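Local structure of N-acetylglucosamine-6-phosphate deacetylase (Mycobacterium smegmatis, 6FV4) at residues T71-G76 with T102-S107; A106-A111 with D133-E138. The protein probably removes the acetyl group from N-acetylglucosamine-6-phosphate, as a metal-dependent deacetylase of the amidohydrolase superfamily. The protein carries 1 engineered substitution. One frame throughout, in Å; residues are numbered along the deposited sequence.

Overall arrangement
Interaction 1 comes first along the chain and interaction 2 continues from it: strand 104-109 lies between strands 63-76 and 134-138 and pairs in parallel with both, and Ala106 and Ser107 belong to both contacts. Their centres are about 9 Å apart, interaction 1 lying about 6 Å and interaction 2 about 12 Å from the centre of the chain. These neighbouring strands belong to the catalytic barrel of the amidohydrolase superfamily. Both contacts deliver ligands to one zinc ion, His72 and His74 from the first and Glu138 from the second, so the three paired strands bring the zinc ligands together.

Interaction 1. Residues T71-G76 with T102-S107; sequences THLHGG and TTLVAS. With ZN (zinc ion), chain H.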
# COMPACT_ATOMS: atom_id res chain seq x y z
N THR B 71 12.70 14.65 12.43
CA THR B 71 12.02 15.84 11.97
C THR B 71 10.68 16.09 12.66
O THR B 71 9.93 16.97 12.24
CB THR B 71 11.80 15.79 10.45
OG1 THR B 71 11.08 14.59 10.11
CG2 THR B 71 13.15 15.79 9.73
N HIS B 72 10.38 15.36 13.73
CA HIS B 72 9.09 15.55 14.39
C HIS B 72 9.23 14.94 15.79
O HIS B 72 9.15 13.72 15.94
CB HIS B 72 7.97 14.90 13.59
CG HIS B 72 6.61 14.98 14.23
ND1 HIS B 72 5.45 14.75 13.53
CD2 HIS B 72 6.23 15.23 15.50
CE1 HIS B 72 4.41 14.86 14.34
NE2 HIS B 72 4.86 15.16 15.55
N LEU B 73 9.46 15.79 16.78
CA LEU B 73 9.54 15.35 18.16
C LEU B 73 9.24 16.53 19.07
O LEU B 73 9.43 17.69 18.70
CB LEU B 73 10.90 14.75 18.52
CG LEU B 73 12.10 15.68 18.53
CD1 LEU B 73 13.19 15.09 19.42
CD2 LEU B 73 12.61 15.87 17.11
N HIS B 74 8.78 16.21 20.28
CA HIS B 74 8.29 17.21 21.22
C HIS B 74 9.19 17.41 22.42
O HIS B 74 9.10 18.46 23.07
CB HIS B 74 6.88 16.81 21.71
CG HIS B 74 5.88 16.79 20.60
ND1 HIS B 74 5.22 17.92 20.18
CD2 HIS B 74 5.47 15.79 19.79
CE1 HIS B 74 4.42 17.62 19.17
NE2 HIS B 74 4.55 16.33 18.92
N GLY B 75 10.06 16.46 22.71
CA GLY B 75 11.00 16.65 23.80
C GLY B 75 11.67 15.35 24.16
O GLY B 75 11.76 14.43 23.34
N GLY B 76 12.14 15.29 25.39
CA GLY B 76 12.81 14.12 25.91
C GLY B 76 13.68 14.46 27.09
O GLY B 76 13.99 15.62 27.36
N THR B 102 21.44 13.63 15.33
CA THR B 102 22.32 14.79 15.19
C THR B 102 21.64 15.99 14.56
O THR B 102 22.24 17.08 14.52
CB THR B 102 23.56 14.41 14.37
OG1 THR B 102 23.15 13.75 13.17
CG2 THR B 102 24.46 13.46 15.18
N THR B 103 20.43 15.83 14.05
CA THR B 103 19.61 16.91 13.54
C THR B 103 18.21 16.73 14.09
O THR B 103 17.67 15.62 14.06
CB THR B 103 19.57 16.91 12.01
OG1 THR B 103 20.88 17.19 11.50
CG2 THR B 103 18.58 17.97 11.50
N LEU B 104 17.60 17.81 14.58
CA LEU B 104 16.30 17.76 15.23
C LEU B 104 15.41 18.88 14.74
O LEU B 104 15.84 20.04 14.69
CB LEU B 104 16.42 17.90 16.76
CG LEU B 104 17.41 16.97 17.45
CD1 LEU B 104 17.92 17.57 18.74
CD2 LEU B 104 16.75 15.65 17.70
N VAL B 105 14.15 18.56 14.46
CA VAL B 105 13.16 19.60 14.23
C VAL B 105 12.16 19.57 15.38
O VAL B 105 11.46 18.57 15.60
CB VAL B 105 12.48 19.45 12.86
CG1 VAL B 105 11.38 20.50 12.69
CG2 VAL B 105 13.53 19.64 11.78
N ALA B 106 12.13 20.65 16.15
CA ALA B 106 11.35 20.69 17.38
C ALA B 106 9.91 21.05 17.05
O ALA B 106 9.66 22.03 16.35
CB ALA B 106 11.95 21.68 18.37
N SER B 107 8.97 20.26 17.54
CA SER B 107 7.57 20.41 17.21
C SER B 107 6.82 21.09 18.35
O SER B 107 7.08 20.83 19.52
CB SER B 107 6.89 19.06 16.93
OG SER B 107 7.61 18.28 16.00
ZN ZN H . 3.67 15.35 17.30
O HOH W 1 5.50 20.19 21.57
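His72 and His74 of the HxH pair converge on one zinc ion, each through NE2 at 2.1 Å, and Ser107 packs against the second of them. Its CB lies over one face of the His74 ring, 4.0 Å from the centroid and 26° off the ring normal, a CH-pi contact displaced toward the rim. A water in the plane of that ring accepts from ND1 of His74 and donates to O of Ser107, so with NE2 on the zinc ion both nitrogens of the ring are engaged.

The backbone tie is a single good bond, Ser107 N to Leu73 O at 2.9 Å, with the donor nearly along the C=O axis. Ser107 OG, beside its own backbone N, also accepts a weak bond from Leu73 N (3.2 Å, bent to 122°) and has a stronger partner in His136. Leu73 holds CG between its backbone N and carbonyl carbon (chi1 67°); its CD2 packs against O of Val105 at 3.3 Å, and its CD1 makes an apolar contact with CD2 of Leu104 at 4.0 Å. Val105 turns CB toward O of Thr71, 3.6 Å away.

Glu253 accepts from ND1 of His72, and Glu138 completes the protein ligands of the zinc. Around this pairing of strands 63-76 and 104-109, helix 86-98 packs on Leu73 and Leu104, and strand 278-281 on Thr71 and His72.

Interaction 2. Residues A106-A111 with D133-E138; sequences ASLVTA and DGIHLE. With CD (cadmium ion), chain J; ZN (zinc ion), chain H.
Ala106 to Leu108 run parallel to Ile135 to Leu137, the axes of strands 106-109 and 134-138 approaching to 4.5 Å and crossing at -26°. The two strands and helix 113-129 between them form a beta-alpha-beta unit of the amidohydrolase barrel. The ladder alternates in the parallel manner: Ala106 N donates to Gly134 O, His136 N to Ala106 O at 2.8 Å, and Leu108 N to His136 O, also at 2.8 Å. Next along, the bond from Glu138 N to Leu108 O (2.8 Å) is weak and bent.

Side chains alternate between two faces. With Ala106 and Ile135 on the helix-facing side, Leu108 and Leu137 lie side by side and point the same way, CD1 of Leu108 meeting CD2 of Leu137 at 3.8 Å; Leu123 of helix 113-129 packs on Leu108 and Ile135, and Val120 on Leu137.

Ser107, His136 and Glu138 occupy the other face. His136 carries CG anti to its backbone N (chi1 165°), and its ND1 comes to 3.0 Å from Ser107 OG in a hydrogen bond whose donor is undecided; the hydroxyl sits at the ring edge, near its plane. Thr178 bonds the other nitrogen, NE2, so both ring nitrogens are engaged and the rotation of the imidazole is fixed.

Glu138 stretches out from the face that carries Ser107 and His136, chi1 -171° and the chain extended beyond CG, and its carboxylate bridges the metals: OE1 binds the zinc ion at 2.1 Å and OE2 the cadmium ion at 2.4 Å.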
# COMPACT_ATOMS: atom_id res chain seq x y z
N ALA B 106 12.13 20.65 16.15
CA ALA B 106 11.35 20.69 17.38
C ALA B 106 9.91 21.05 17.05
O ALA B 106 9.66 22.03 16.35
CB ALA B 106 11.95 21.68 18.37
N SER B 107 8.97 20.26 17.54
CA SER B 107 7.57 20.41 17.21
C SER B 107 6.82 21.09 18.35
O SER B 107 7.08 20.83 19.52
CB SER B 107 6.89 19.06 16.93
OG SER B 107 7.61 18.28 16.00
N LEU B 108 5.84 21.90 17.98
CA LEU B 108 4.95 22.55 18.93
C LEU B 108 3.54 22.07 18.67
O LEU B 108 3.09 22.07 17.52
CB LEU B 108 5.01 24.08 18.79
CG LEU B 108 6.33 24.77 19.05
CD1 LEU B 108 6.19 26.26 18.73
CD2 LEU B 108 6.70 24.60 20.53
N VAL B 109 2.81 21.72 19.73
CA VAL B 109 1.41 21.31 19.58
C VAL B 109 0.51 22.54 19.52
O VAL B 109 0.96 23.67 19.75
CB VAL B 109 0.95 20.37 20.70
CG1 VAL B 109 1.77 19.10 20.72
CG2 VAL B 109 0.99 21.09 22.04
N THR B 110 -0.77 22.31 19.23
CA THR B 110 -1.76 23.38 19.16
C THR B 110 -1.70 24.27 20.39
O THR B 110 -1.72 23.79 21.53
CB THR B 110 -3.17 22.77 19.01
OG1 THR B 110 -3.30 22.19 17.70
CG2 THR B 110 -4.23 23.82 19.16
N ALA B 111 -1.60 25.57 20.16
CA ALA B 111 -1.51 26.55 21.24
C ALA B 111 -2.29 27.80 20.86
O ALA B 111 -2.60 28.04 19.69
CB ALA B 111 -0.05 26.91 21.56
N ASP B 133 17.41 22.42 14.77
CA ASP B 133 17.64 22.82 13.39
C ASP B 133 16.43 23.45 12.73
O ASP B 133 16.52 23.89 11.58
CB ASP B 133 18.13 21.59 12.61
CG ASP B 133 19.39 20.99 13.21
OD1 ASP B 133 20.49 21.38 12.77
OD2 ASP B 133 19.28 20.16 14.15
N GLY B 134 15.31 23.55 13.43
CA GLY B 134 14.11 24.06 12.82
C GLY B 134 12.97 23.89 13.79
O GLY B 134 13.13 23.32 14.87
N ILE B 135 11.81 24.41 13.39
CA ILE B 135 10.58 24.32 14.17
C ILE B 135 9.49 23.71 13.31
O ILE B 135 9.38 24.01 12.11
CB ILE B 135 10.13 25.71 14.70
CG1 ILE B 135 11.24 26.37 15.51
CG2 ILE B 135 8.83 25.55 15.53
CD1 ILE B 135 10.98 27.90 15.81
N HIS B 136 8.67 22.88 13.92
CA HIS B 136 7.51 22.28 13.29
C HIS B 136 6.28 22.69 14.09
O HIS B 136 6.22 22.44 15.30
CB HIS B 136 7.66 20.76 13.24
CG HIS B 136 6.40 20.02 12.93
ND1 HIS B 136 6.15 18.77 13.45
CD2 HIS B 136 5.35 20.31 12.13
CE1 HIS B 136 4.98 18.33 13.01
NE2 HIS B 136 4.48 19.23 12.19
N LEU B 137 5.32 23.33 13.44
CA LEU B 137 4.06 23.68 14.09
C LEU B 137 3.06 22.58 13.81
O LEU B 137 2.45 22.53 12.74
CB LEU B 137 3.54 25.03 13.60
CG LEU B 137 4.57 26.16 13.66
CD1 LEU B 137 3.95 27.42 13.10
CD2 LEU B 137 5.06 26.36 15.08
N GLU B 138 2.90 21.67 14.77
CA GLU B 138 1.87 20.63 14.70
C GLU B 138 0.61 21.15 15.39
O GLU B 138 0.24 20.75 16.49
CB GLU B 138 2.34 19.33 15.31
CG GLU B 138 1.33 18.20 15.03
CD GLU B 138 1.77 16.87 15.57
OE1 GLU B 138 2.47 16.87 16.58
OE2 GLU B 138 1.39 15.84 14.98
CD CD J . 0.31 14.35 16.56
ZN ZN H . 3.67 15.35 17.30
O HOH W 2 -0.87 12.42 17.82